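Long-range contacts in putative oxidoreductase molybdopterin-binding subunit (Sulfolobus tokodaii, PDB 4ZOH), which binds the molybdenum cofactor as pterin cytosine dinucleotide and is probably the catalytic subunit of an oxidoreductase of the xanthine dehydrogenase and aldehyde oxidase family: residues 439-450 and 480-491; 558-568 and 658-669. All blocks are in the same frame, centred on the assembly; numbering follows the deposited sequence.

Interaction 1 of 2, residues 439-450 and 480-491; sequences TGPHGQGDATAF and GTWGSRTVTIGG. With MCN (pterin cytosine dinucleotide), chain D.
Thr481 gives the one hydrogen bond that runs directly between 439-450 and 480-491: its OG1 accepts from Gly440 N at 3.0 Å and donates in turn to OG1 of Thr486. Thr486 OG1 then donates to cofactor oxygen O1B at 2.7 Å, so a short relay leads from the Gly440 backbone to the diphosphate. With chi1 at -70°, Thr481 turns OG1 back beside its N and sends CG2 the other way, to within 3.4 Å of His442 CE1. His442 ND1 donates to Gly440 O at 2.8 Å, in the ring plane, which fixes the rotation of the imidazole, with the pterin O4' at its edge beside CD2. Cut back to alanine, His442 would probably leave Gly440 O without this N-H and open a gap between the Thr481 methyl and the pterin.

Apolar packing lies further along. Phe450 is a knob among Thr486, Val487, Gly490 and Gly491, its CZ pointing edge-on at Thr486 O, 3.3 Å away; Gly490 leaves room where a CB would strike the Thr439 methyl.

Most remaining bonds go to the cofactor. Val487 N reaches O1A nearly straight (2.9 Å, 169°), Thr486 N joins its hydroxyl on O1B, and Gln444 holds O3' through its carbonyl and O9' through NE2. The Arg485 guanidinium bonds Gly480 O and forms a salt bridge with Glu421. Backbone amides at the start of helix 486-512 gripping a diphosphate make an anion-binding helix N terminus, here part of the dinucleotide pocket of the molybdopterin-binding domain.

Interaction 2 of 2, residues 558-568 and 658-669; sequences YNVKQPPTTPY and LGKSPHPTGSKG. With MCN (pterin cytosine dinucleotide), chain D.
With chi1 of 178°, Tyr558 extends its ring away from the backbone N toward His663, whose own chi1 of -56° sets the imidazole beside its backbone N. Tyr558 OH and His663 ND1 then share a hydrogen bond of 2.7 Å, each lying in the plane of the other's ring. The rings meet rim to rim, planes 78° apart, neither lying over the other's face. Pro664 CD packs against Tyr558 CZ, 3.6 Å away, and Gln562 OE1 comes to 3.3 Å from His663 CE1, while Gln562 CG lies along Pro662.

Residues 658-669 form a loop folded on itself: an ST turn, in which Ser661 OG accepts from His663 N, leads into a type I beta turn from His663 to Gly666. This loop, between strand 651-655 and helix 673-688, carries part of the cofactor pocket, and Lys668 O takes the cytosine N4 at 3.0 Å.

Lys668 stretches its chain across Thr565, whose OG1 sits 3.3 Å from Lys668 CE, and ends with NZ on Thr566 O at 2.8 Å, approaching from above the carbonyl plane. The ammonium is also held by a salt bridge to Asp381, which bonds the hydroxyls of Thr565 and Thr566 too, and by Ser382 O. Beyond it, Pro567 CG rests on Gly669 O at 3.3 Å, and Tyr568 brings its OH, bonded to Asn384 N, against the CB and CD1 of Leu658.

Overall arrangement
Along the chain, 439-450 comes first, running from just after strand 433-437 into helix 446-458; interaction 1 closes when 480-491 returns to it 30 residues later and starts helix 486-512. Interaction 2 opens only afterwards, at the end of strand 553-559, and closes across a longer excursion of strands and helix 600-619 at 658-669. The two loops therefore follow in series, neither nesting nor crossing. In space their centres lie about 14 Å apart, and helix 486-512 joins them: Thr488 meets both Ser667, in a probable hydrogen bond, and His663, while Ile489 packs on Val560. Both border the cofactor, interaction 1 from pterin to ribose, interaction 2 chiefly at the cytosine.

Interaction 1 of 2, residues 439-450 and 480-491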
loop_
_atom_site.group_PDB
_atom_site.type_symbol
_atom_site.label_atom_id
_atom_site.label_comp_id
_atom_site.label_asym_id
_atom_site.label_seq_id
_atom_site.Cartn_x
_atom_site.Cartn_y
_atom_site.Cartn_z
ATOM N N THR A 439 -6.048 -4.953 21.906
ATOM C CA THR A 439 -4.723 -5.637 22.066
ATOM C C THR A 439 -3.969 -5.705 20.704
ATOM O O THR A 439 -4.458 -5.191 19.677
ATOM C CB THR A 439 -4.885 -7.031 22.675
ATOM O OG1 THR A 439 -5.662 -7.857 21.797
ATOM C CG2 THR A 439 -5.611 -6.883 24.050
ATOM N N GLY A 440 -2.772 -6.247 20.701
ATOM C CA GLY A 440 -1.993 -6.273 19.493
ATOM C C GLY A 440 -1.283 -7.642 19.324
ATOM O O GLY A 440 -0.055 -7.718 19.437
ATOM N N PRO A 441 -2.041 -8.749 19.089
ATOM C CA PRO A 441 -1.363 -10.082 18.963
ATOM C C PRO A 441 -0.322 -10.069 17.874
ATOM O O PRO A 441 -0.485 -9.386 16.867
ATOM C CB PRO A 441 -2.512 -11.025 18.548
ATOM C CG PRO A 441 -3.781 -10.294 18.927
ATOM C CD PRO A 441 -3.508 -8.824 18.971
ATOM N N HIS A 442 0.724 -10.821 18.099
ATOM C CA HIS A 442 1.890 -10.950 17.233
ATOM C C HIS A 442 2.432 -12.384 17.300
ATOM O O HIS A 442 3.681 -12.631 17.401
ATOM C CB HIS A 442 3.001 -9.919 17.549
ATOM C CG HIS A 442 3.256 -9.727 19.008
ATOM N ND1 HIS A 442 2.448 -8.928 19.808
ATOM C CD2 HIS A 442 4.223 -10.232 19.825
ATOM C CE1 HIS A 442 2.940 -8.900 21.037
ATOM N NE2 HIS A 442 4.001 -9.698 21.089
ATOM N N GLY A 443 1.498 -13.331 17.186
ATOM C CA GLY A 443 1.832 -14.751 17.107
ATOM C C GLY A 443 1.033 -15.601 18.074
ATOM O O GLY A 443 0.935 -16.793 17.915
ATOM N N GLN A 444 0.486 -14.968 19.112
ATOM C CA GLN A 444 -0.082 -15.737 20.228
ATOM C C GLN A 444 -1.470 -16.328 19.964
ATOM O O GLN A 444 -1.953 -17.111 20.808
ATOM C CB GLN A 444 -0.092 -14.936 21.539
ATOM C CG GLN A 444 1.266 -14.386 21.983
ATOM C CD GLN A 444 1.626 -12.989 21.399
ATOM O OE1 GLN A 444 0.950 -12.454 20.508
ATOM N NE2 GLN A 444 2.702 -12.391 21.916
ATOM N N GLY A 445 -2.116 -15.959 18.865
ATOM C CA GLY A 445 -3.406 -16.543 18.507
ATOM C C GLY A 445 -4.635 -16.105 19.289
ATOM O O GLY A 445 -5.636 -16.837 19.320
ATOM N N ASP A 446 -4.581 -14.927 19.920
ATOM C CA ASP A 446 -5.724 -14.426 20.706
ATOM C C ASP A 446 -6.933 -14.166 19.877
ATOM O O ASP A 446 -8.055 -14.195 20.414
ATOM C CB ASP A 446 -5.396 -13.127 21.482
ATOM C CG ASP A 446 -4.248 -13.319 22.378
ATOM O OD1 ASP A 446 -4.453 -13.819 23.486
ATOM O OD2 ASP A 446 -3.120 -13.120 21.951
ATOM N N ALA A 447 -6.737 -13.883 18.591
ATOM C CA ALA A 447 -7.883 -13.548 17.749
ATOM C C ALA A 447 -8.830 -14.801 17.661
ATOM O O ALA A 447 -10.051 -14.660 17.669
ATOM C CB ALA A 447 -7.447 -13.066 16.363
ATOM N N THR A 448 -8.254 -15.996 17.542
ATOM C CA THR A 448 -9.061 -17.247 17.547
ATOM C C THR A 448 -9.803 -17.337 18.888
ATOM O O THR A 448 -10.993 -17.571 18.902
ATOM C CB THR A 448 -8.169 -18.481 17.371
ATOM O OG1 THR A 448 -7.684 -18.486 16.033
ATOM C CG2 THR A 448 -8.965 -19.746 17.605
ATOM N N ALA A 449 -9.108 -17.093 19.996
ATOM C CA ALA A 449 -9.761 -17.106 21.299
ATOM C C ALA A 449 -10.861 -16.064 21.373
ATOM O O ALA A 449 -11.984 -16.322 21.934
ATOM C CB ALA A 449 -8.725 -17.003 22.420
ATOM N N PHE A 450 -10.647 -14.932 20.683
ATOM C CA PHE A 450 -11.660 -13.877 20.747
ATOM C C PHE A 450 -12.900 -14.297 19.976
ATOM O O PHE A 450 -14.054 -13.993 20.351
ATOM C CB PHE A 450 -11.097 -12.503 20.295
ATOM C CG PHE A 450 -10.057 -11.950 21.224
ATOM C CD1 PHE A 450 -10.029 -12.314 22.596
ATOM C CD2 PHE A 450 -9.116 -11.055 20.773
ATOM C CE1 PHE A 450 -9.053 -11.797 23.472
ATOM C CE2 PHE A 450 -8.161 -10.506 21.653
ATOM C CZ PHE A 450 -8.128 -10.879 22.985
ATOM N N GLY A 480 -2.467 -3.126 24.750
ATOM C CA GLY A 480 -1.475 -3.905 23.993
ATOM C C GLY A 480 -1.343 -5.364 24.436
ATOM O O GLY A 480 -2.111 -5.810 25.267
ATOM N N THR A 481 -0.392 -6.095 23.824
ATOM C CA THR A 481 -0.121 -7.500 24.093
ATOM C C THR A 481 1.256 -7.581 24.691
ATOM O O THR A 481 2.242 -7.289 24.057
ATOM C CB THR A 481 -0.270 -8.378 22.801
ATOM O OG1 THR A 481 -1.664 -8.435 22.446
ATOM C CG2 THR A 481 0.306 -9.800 22.972
ATOM N N TRP A 482 1.256 -7.935 25.978
ATOM C CA TRP A 482 2.438 -8.110 26.864
ATOM C C TRP A 482 1.869 -8.495 28.258
ATOM O O TRP A 482 0.655 -8.470 28.456
ATOM C CB TRP A 482 3.287 -6.826 26.974
ATOM C CG TRP A 482 2.477 -5.547 27.261
ATOM C CD1 TRP A 482 1.721 -5.265 28.394
ATOM C CD2 TRP A 482 2.290 -4.418 26.369
ATOM N NE1 TRP A 482 1.119 -4.009 28.253
ATOM C CE2 TRP A 482 1.475 -3.474 27.035
ATOM C CE3 TRP A 482 2.788 -4.091 25.093
ATOM C CZ2 TRP A 482 1.155 -2.218 26.465
ATOM C CZ3 TRP A 482 2.440 -2.865 24.533
ATOM C CH2 TRP A 482 1.660 -1.935 25.223
ATOM N N GLY A 483 2.717 -8.837 29.224
ATOM C CA GLY A 483 2.241 -9.260 30.566
ATOM C C GLY A 483 1.137 -10.342 30.566
ATOM O O GLY A 483 0.298 -10.369 31.495
ATOM N N SER A 484 1.115 -11.191 29.519
ATOM C CA SER A 484 0.206 -12.326 29.422
ATOM C C SER A 484 -1.191 -11.889 29.827
ATOM O O SER A 484 -1.871 -12.513 30.661
ATOM C CB SER A 484 0.746 -13.465 30.255
ATOM O OG SER A 484 2.102 -13.778 29.869
ATOM N N ARG A 485 -1.617 -10.808 29.191
ATOM C CA ARG A 485 -2.843 -10.117 29.536
ATOM C C ARG A 485 -3.884 -10.256 28.463
ATOM O O ARG A 485 -5.047 -9.959 28.689
ATOM C CB ARG A 485 -2.540 -8.584 29.771
ATOM C CG ARG A 485 -2.287 -7.782 28.466
ATOM C CD ARG A 485 -1.696 -6.360 28.730
ATOM N NE ARG A 485 -2.658 -5.506 29.423
ATOM C CZ ARG A 485 -3.731 -4.945 28.840
ATOM N NH1 ARG A 485 -3.917 -5.115 27.530
ATOM N NH2 ARG A 485 -4.608 -4.200 29.547
ATOM N N THR A 486 -3.503 -10.710 27.281
ATOM C CA THR A 486 -4.412 -10.510 26.140
ATOM C C THR A 486 -5.689 -11.330 26.194
ATOM O O THR A 486 -6.806 -10.759 26.050
ATOM C CB THR A 486 -3.701 -10.744 24.824
ATOM O OG1 THR A 486 -2.559 -9.892 24.778
ATOM C CG2 THR A 486 -4.605 -10.465 23.694
ATOM N N VAL A 487 -5.577 -12.641 26.426
ATOM C CA VAL A 487 -6.846 -13.404 26.414
ATOM C C VAL A 487 -7.709 -13.009 27.652
ATOM O O VAL A 487 -8.938 -12.956 27.590
ATOM C CB VAL A 487 -6.650 -14.948 26.279
ATOM C CG1 VAL A 487 -6.251 -15.558 27.620
ATOM C CG2 VAL A 487 -7.956 -15.578 25.726
ATOM N N THR A 488 -7.051 -12.674 28.752
ATOM C CA THR A 488 -7.786 -12.378 29.989
ATOM C C THR A 488 -8.432 -10.990 29.970
ATOM O O THR A 488 -9.651 -10.866 30.124
ATOM C CB THR A 488 -6.831 -12.531 31.175
ATOM O OG1 THR A 488 -6.332 -13.842 31.128
ATOM C CG2 THR A 488 -7.564 -12.377 32.546
ATOM N N ILE A 489 -7.594 -9.949 29.865
ATOM C CA ILE A 489 -8.104 -8.559 29.866
ATOM C C ILE A 489 -8.770 -8.190 28.531
ATOM O O ILE A 489 -9.910 -7.601 28.461
ATOM C CB ILE A 489 -6.966 -7.567 30.198
ATOM C CG1 ILE A 489 -6.225 -7.968 31.492
ATOM C CG2 ILE A 489 -7.559 -6.166 30.356
ATOM C CD1 ILE A 489 -7.116 -8.310 32.710
ATOM N N GLY A 490 -8.075 -8.515 27.435
ATOM C CA GLY A 490 -8.649 -8.240 26.131
ATOM C C GLY A 490 -9.871 -9.136 25.920
ATOM O O GLY A 490 -10.860 -8.716 25.317
ATOM N N GLY A 491 -9.835 -10.377 26.412
ATOM C CA GLY A 491 -11.032 -11.268 26.200
ATOM C C GLY A 491 -12.223 -10.804 27.045
ATOM O O GLY A 491 -13.404 -10.882 26.619
HETATM N N1 MCN D . -4.700 -19.016 26.539
HETATM C C2 MCN D . -5.849 -19.737 26.818
HETATM N N3 MCN D . -6.314 -19.872 28.100
HETATM C C4 MCN D . -5.594 -19.274 29.127
HETATM C C5 MCN D . -4.434 -18.547 28.861
HETATM C C6 MCN D . -3.989 -18.391 27.548
HETATM O O2 MCN D . -6.523 -20.286 25.941
HETATM N N4 MCN D . -6.055 -19.413 30.352
HETATM C "C1'" MCN D . -4.296 -18.906 25.135
HETATM C C2D MCN D . -4.896 -17.635 24.530
HETATM O "O2'" MCN D . -6.118 -17.857 23.893
HETATM C "C3'" MCN D . -3.899 -17.284 23.458
HETATM C C4D MCN D . -2.656 -17.486 24.222
HETATM O O4D MCN D . -2.905 -18.720 25.025
HETATM O "O3'" MCN D . -3.934 -18.136 22.366
HETATM C "C5'" MCN D . -2.752 -16.155 24.943
HETATM O "O5'" MCN D . -1.933 -16.095 25.963
HETATM P PA MCN D . -2.007 -14.929 27.091
HETATM O O1A MCN D . -3.193 -14.104 27.188
HETATM O O2A MCN D . -1.534 -15.764 28.249
HETATM O O3A MCN D . -0.635 -14.108 26.555
HETATM P PB MCN D . -0.722 -12.984 25.399
HETATM O O1B MCN D . -1.024 -11.658 26.079
HETATM O O2B MCN D . -1.579 -13.305 24.254
HETATM O O3B MCN D . 0.725 -13.055 24.908
HETATM C C10 MCN D . 1.808 -12.255 25.460
HETATM C "C9'" MCN D . 3.002 -13.123 25.775
HETATM C "C8'" MCN D . 4.184 -12.364 26.072
HETATM S "S8'" MCN D . 4.152 -11.140 27.333
HETATM C "C7'" MCN D . 5.389 -12.634 25.496
HETATM S "S7'" MCN D . 6.900 -11.804 25.955
HETATM C "C6'" MCN D . 5.568 -13.722 24.554
HETATM C C7 MCN D . 4.382 -14.736 24.665
HETATM O "O9'" MCN D . 3.191 -13.976 24.650
HETATM N "N5'" MCN D . 5.795 -13.268 23.183
HETATM C C4A MCN D . 5.423 -14.014 22.047
HETATM N "N8'" MCN D . 4.384 -15.661 23.490
HETATM C C4B MCN D . 4.732 -15.245 22.239
HETATM N "N1'" MCN D . 4.388 -16.032 21.216
HETATM C "C2'" MCN D . 4.655 -15.633 19.975
HETATM N "N2'" MCN D . 4.285 -16.421 18.987
HETATM N "N3'" MCN D . 5.350 -14.413 19.684
HETATM C "C4'" MCN D . 5.769 -13.577 20.744
HETATM O "O4'" MCN D . 6.396 -12.505 20.500
#

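Interaction 2 of 2, residues 558-568 and 658-669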
loop_
_atom_site.group_PDB
_atom_site.type_symbol
_atom_site.label_atom_id
_atom_site.label_comp_id
_atom_site.label_asym_id
_atom_site.label_seq_id
_atom_site.Cartn_x
_atom_site.Cartn_y
_atom_site.Cartn_z
ATOM N N TYR A 558 -13.016 -2.548 29.262
ATOM C CA TYR A 558 -12.931 -3.302 30.500
ATOM C C TYR A 558 -11.820 -2.707 31.366
ATOM O O TYR A 558 -10.647 -2.881 31.087
ATOM C CB TYR A 558 -12.705 -4.821 30.193
ATOM C CG TYR A 558 -12.564 -5.681 31.442
ATOM C CD1 TYR A 558 -13.681 -5.906 32.309
ATOM C CD2 TYR A 558 -11.338 -6.259 31.777
ATOM C CE1 TYR A 558 -13.552 -6.695 33.464
ATOM C CE2 TYR A 558 -11.208 -7.031 32.949
ATOM C CZ TYR A 558 -12.326 -7.242 33.771
ATOM O OH TYR A 558 -12.213 -7.994 34.878
ATOM N N ASN A 559 -12.206 -1.923 32.368
ATOM C CA ASN A 559 -11.246 -1.311 33.303
ATOM C C ASN A 559 -10.795 -2.413 34.270
ATOM O O ASN A 559 -11.577 -3.217 34.673
ATOM C CB ASN A 559 -11.848 -0.080 34.016
ATOM C CG ASN A 559 -13.249 -0.356 34.574
ATOM O OD1 ASN A 559 -14.114 -0.921 33.881
ATOM N ND2 ASN A 559 -13.493 0.052 35.832
ATOM N N VAL A 560 -9.521 -2.510 34.557
ATOM C CA VAL A 560 -9.041 -3.625 35.412
ATOM C C VAL A 560 -8.984 -3.142 36.883
ATOM O O VAL A 560 -8.076 -2.408 37.254
ATOM C CB VAL A 560 -7.675 -4.146 34.939
ATOM C CG1 VAL A 560 -7.077 -5.197 35.914
ATOM C CG2 VAL A 560 -7.774 -4.692 33.494
ATOM N N LYS A 561 -9.955 -3.574 37.689
ATOM C CA LYS A 561 -9.995 -3.236 39.109
ATOM C C LYS A 561 -9.198 -4.198 39.999
ATOM O O LYS A 561 -8.739 -3.804 41.040
ATOM C CB LYS A 561 -11.446 -3.082 39.580
ATOM C CG LYS A 561 -12.057 -1.793 39.082
ATOM C CD LYS A 561 -13.544 -1.940 38.792
ATOM C CE LYS A 561 -14.343 -0.739 39.302
ATOM N NZ LYS A 561 -15.799 -1.051 39.258
ATOM N N GLN A 562 -8.959 -5.426 39.551
ATOM C CA GLN A 562 -8.341 -6.438 40.399
ATOM C C GLN A 562 -6.849 -6.373 40.243
ATOM O O GLN A 562 -6.333 -5.883 39.237
ATOM C CB GLN A 562 -8.863 -7.853 40.067
ATOM C CG GLN A 562 -10.383 -8.002 40.008
ATOM C CD GLN A 562 -10.968 -7.537 38.674
ATOM O OE1 GLN A 562 -10.336 -6.777 37.857
ATOM N NE2 GLN A 562 -12.182 -7.965 38.428
ATOM N N PRO A 563 -6.119 -6.867 41.250
ATOM C CA PRO A 563 -4.714 -6.917 40.991
ATOM C C PRO A 563 -4.324 -8.088 39.996
ATOM O O PRO A 563 -5.195 -8.889 39.554
ATOM C CB PRO A 563 -4.135 -7.100 42.389
ATOM C CG PRO A 563 -5.162 -7.885 43.126
ATOM C CD PRO A 563 -6.466 -7.368 42.602
ATOM N N PRO A 564 -3.047 -8.148 39.579
ATOM C CA PRO A 564 -2.699 -9.205 38.621
ATOM C C PRO A 564 -3.164 -10.623 39.141
ATOM O O PRO A 564 -3.000 -10.917 40.318
ATOM C CB PRO A 564 -1.159 -9.134 38.557
ATOM C CG PRO A 564 -0.777 -7.774 39.094
ATOM C CD PRO A 564 -1.985 -7.124 39.726
ATOM N N THR A 565 -3.785 -11.430 38.286
ATOM C CA THR A 565 -4.159 -12.807 38.597
ATOM C C THR A 565 -2.951 -13.723 38.449
ATOM O O THR A 565 -2.093 -13.512 37.563
ATOM C CB THR A 565 -5.327 -13.260 37.730
ATOM O OG1 THR A 565 -5.904 -14.455 38.267
ATOM C CG2 THR A 565 -4.903 -13.474 36.233
ATOM N N THR A 566 -2.855 -14.731 39.328
ATOM C CA THR A 566 -1.590 -15.486 39.493
ATOM C C THR A 566 -1.718 -16.993 39.127
ATOM O O THR A 566 -2.331 -17.743 39.895
ATOM C CB THR A 566 -1.065 -15.351 40.950
ATOM O OG1 THR A 566 -2.071 -15.869 41.860
ATOM C CG2 THR A 566 -0.729 -13.836 41.302
ATOM N N PRO A 567 -1.196 -17.439 37.931
ATOM C CA PRO A 567 -1.156 -18.904 37.685
ATOM C C PRO A 567 0.045 -19.458 38.405
ATOM O O PRO A 567 0.905 -18.687 38.841
ATOM C CB PRO A 567 -0.914 -19.000 36.174
ATOM C CG PRO A 567 -0.074 -17.781 35.872
ATOM C CD PRO A 567 -0.738 -16.693 36.730
ATOM N N TYR A 568 0.137 -20.781 38.468
ATOM C CA TYR A 568 1.221 -21.477 39.158
ATOM C C TYR A 568 1.322 -22.871 38.539
ATOM O O TYR A 568 0.377 -23.354 37.899
ATOM C CB TYR A 568 0.904 -21.583 40.693
ATOM C CG TYR A 568 -0.441 -22.261 40.976
ATOM C CD1 TYR A 568 -0.507 -23.636 41.296
ATOM C CD2 TYR A 568 -1.647 -21.551 40.867
ATOM C CE1 TYR A 568 -1.744 -24.239 41.550
ATOM C CE2 TYR A 568 -2.877 -22.152 41.090
ATOM C CZ TYR A 568 -2.919 -23.508 41.416
ATOM O OH TYR A 568 -4.136 -24.117 41.605
ATOM N N LEU A 658 -8.023 -25.334 39.202
ATOM C CA LEU A 658 -8.347 -25.264 40.666
ATOM C C LEU A 658 -8.617 -23.804 41.081
ATOM O O LEU A 658 -9.342 -23.531 42.041
ATOM C CB LEU A 658 -7.154 -25.786 41.479
ATOM C CG LEU A 658 -6.489 -27.079 40.987
ATOM C CD1 LEU A 658 -5.276 -27.451 41.821
ATOM C CD2 LEU A 658 -7.556 -28.213 40.988
ATOM N N GLY A 659 -8.029 -22.854 40.362
ATOM C CA GLY A 659 -8.187 -21.419 40.668
ATOM C C GLY A 659 -8.414 -20.624 39.394
ATOM O O GLY A 659 -7.535 -20.600 38.551
ATOM N N LYS A 660 -9.620 -20.063 39.239
ATOM C CA LYS A 660 -9.969 -19.073 38.196
ATOM C C LYS A 660 -9.612 -17.638 38.625
ATOM O O LYS A 660 -9.435 -17.341 39.830
ATOM C CB LYS A 660 -11.443 -19.135 37.819
ATOM C CG LYS A 660 -11.915 -20.488 37.247
ATOM C CD LYS A 660 -13.433 -20.593 37.248
ATOM C CE LYS A 660 -14.133 -19.411 36.595
ATOM N NZ LYS A 660 -15.596 -19.314 36.921
ATOM N N SER A 661 -9.482 -16.763 37.636
ATOM C CA SER A 661 -9.177 -15.369 37.898
ATOM C C SER A 661 -10.495 -14.705 38.275
ATOM O O SER A 661 -11.561 -15.283 38.057
ATOM C CB SER A 661 -8.569 -14.728 36.631
ATOM O OG SER A 661 -9.614 -14.480 35.735
ATOM N N PRO A 662 -10.463 -13.486 38.844
ATOM C CA PRO A 662 -11.800 -12.836 39.051
ATOM C C PRO A 662 -12.436 -12.253 37.762
ATOM O O PRO A 662 -13.557 -11.747 37.801
ATOM C CB PRO A 662 -11.523 -11.717 40.071
ATOM C CG PRO A 662 -10.014 -11.536 40.082
ATOM C CD PRO A 662 -9.361 -12.784 39.537
ATOM N N HIS A 663 -11.740 -12.324 36.631
ATOM C CA HIS A 663 -12.229 -11.668 35.400
ATOM C C HIS A 663 -13.352 -12.475 34.736
ATOM O O HIS A 663 -13.443 -13.700 34.926
ATOM C CB HIS A 663 -11.035 -11.474 34.431
ATOM C CG HIS A 663 -9.898 -10.702 35.052
ATOM N ND1 HIS A 663 -9.987 -9.353 35.370
ATOM C CD2 HIS A 663 -8.675 -11.104 35.464
ATOM C CE1 HIS A 663 -8.833 -8.948 35.891
ATOM N NE2 HIS A 663 -8.032 -10.001 35.983
ATOM N N PRO A 664 -14.188 -11.804 33.931
ATOM C CA PRO A 664 -15.308 -12.497 33.286
ATOM C C PRO A 664 -14.896 -13.714 32.438
ATOM O O PRO A 664 -15.725 -14.559 32.171
ATOM C CB PRO A 664 -15.959 -11.415 32.377
ATOM C CG PRO A 664 -15.558 -10.122 32.996
ATOM C CD PRO A 664 -14.243 -10.347 33.744
ATOM N N THR A 665 -13.643 -13.823 32.031
ATOM C CA THR A 665 -13.234 -15.004 31.277
ATOM C C THR A 665 -12.879 -16.148 32.242
ATOM O O THR A 665 -12.841 -17.288 31.805
ATOM C CB THR A 665 -12.019 -14.735 30.361
ATOM O OG1 THR A 665 -10.918 -14.321 31.185
ATOM C CG2 THR A 665 -12.363 -13.637 29.356
ATOM N N GLY A 666 -12.590 -15.829 33.519
ATOM C CA GLY A 666 -11.991 -16.805 34.480
ATOM C C GLY A 666 -10.539 -17.221 34.239
ATOM O O GLY A 666 -9.931 -17.989 35.034
ATOM N N SER A 667 -9.947 -16.703 33.156
ATOM C CA SER A 667 -8.612 -17.125 32.706
ATOM C C SER A 667 -7.460 -16.325 33.348
ATOM O O SER A 667 -7.629 -15.179 33.719
ATOM C CB SER A 667 -8.541 -16.915 31.171
ATOM O OG SER A 667 -8.516 -15.517 30.844
ATOM N N LYS A 668 -6.282 -16.925 33.430
ATOM C CA LYS A 668 -5.063 -16.264 33.800
ATOM C C LYS A 668 -4.129 -16.446 32.604
ATOM O O LYS A 668 -4.358 -17.352 31.768
ATOM C CB LYS A 668 -4.419 -16.923 35.066
ATOM C CG LYS A 668 -5.466 -17.129 36.178
ATOM C CD LYS A 668 -4.853 -17.587 37.513
ATOM C CE LYS A 668 -5.909 -17.699 38.640
ATOM N NZ LYS A 668 -5.118 -17.909 39.916
ATOM N N GLY A 669 -3.044 -15.653 32.568
ATOM C CA GLY A 669 -2.108 -15.739 31.490
ATOM C C GLY A 669 -1.133 -16.874 31.535
ATOM O O GLY A 669 -0.594 -17.237 32.616
HETATM N N1 MCN D . -4.700 -19.016 26.539
HETATM C C2 MCN D . -5.849 -19.737 26.818
HETATM N N3 MCN D . -6.314 -19.872 28.100
HETATM C C4 MCN D . -5.594 -19.274 29.127
HETATM C C5 MCN D . -4.434 -18.547 28.861
HETATM C C6 MCN D . -3.989 -18.391 27.548
HETATM O O2 MCN D . -6.523 -20.286 25.941
HETATM N N4 MCN D . -6.055 -19.413 30.352
HETATM C "C1'" MCN D . -4.296 -18.906 25.135
HETATM C C2D MCN D . -4.896 -17.635 24.530
HETATM O "O2'" MCN D . -6.118 -17.857 23.893
HETATM C "C3'" MCN D . -3.899 -17.284 23.458
HETATM C C4D MCN D . -2.656 -17.486 24.222
HETATM O O4D MCN D . -2.905 -18.720 25.025
HETATM O "O3'" MCN D . -3.934 -18.136 22.366
HETATM C "C5'" MCN D . -2.752 -16.155 24.943
HETATM O "O5'" MCN D . -1.933 -16.095 25.963
HETATM P PA MCN D . -2.007 -14.929 27.091
HETATM O O1A MCN D . -3.193 -14.104 27.188
HETATM O O2A MCN D . -1.534 -15.764 28.249
HETATM O O3A MCN D . -0.635 -14.108 26.555
HETATM P PB MCN D . -0.722 -12.984 25.399
HETATM O O1B MCN D . -1.024 -11.658 26.079
HETATM O O2B MCN D . -1.579 -13.305 24.254
HETATM O O3B MCN D . 0.725 -13.055 24.908
HETATM C C10 MCN D . 1.808 -12.255 25.460
HETATM C "C9'" MCN D . 3.002 -13.123 25.775
HETATM C "C8'" MCN D . 4.184 -12.364 26.072
HETATM S "S8'" MCN D . 4.152 -11.140 27.333
HETATM C "C7'" MCN D . 5.389 -12.634 25.496
HETATM S "S7'" MCN D . 6.900 -11.804 25.955
HETATM C "C6'" MCN D . 5.568 -13.722 24.554
HETATM C C7 MCN D . 4.382 -14.736 24.665
HETATM O "O9'" MCN D . 3.191 -13.976 24.650
HETATM N "N5'" MCN D . 5.795 -13.268 23.183
HETATM C C4A MCN D . 5.423 -14.014 22.047
HETATM N "N8'" MCN D . 4.384 -15.661 23.490
HETATM C C4B MCN D . 4.732 -15.245 22.239
HETATM N "N1'" MCN D . 4.388 -16.032 21.216
HETATM C "C2'" MCN D . 4.655 -15.633 19.975
HETATM N "N2'" MCN D . 4.285 -16.421 18.987
HETATM N "N3'" MCN D . 5.350 -14.413 19.684
HETATM C "C4'" MCN D . 5.769 -13.577 20.744
HETATM O "O4'" MCN D . 6.396 -12.505 20.500
HETATM O O HOH W 1 -5.801 -9.508 36.733
#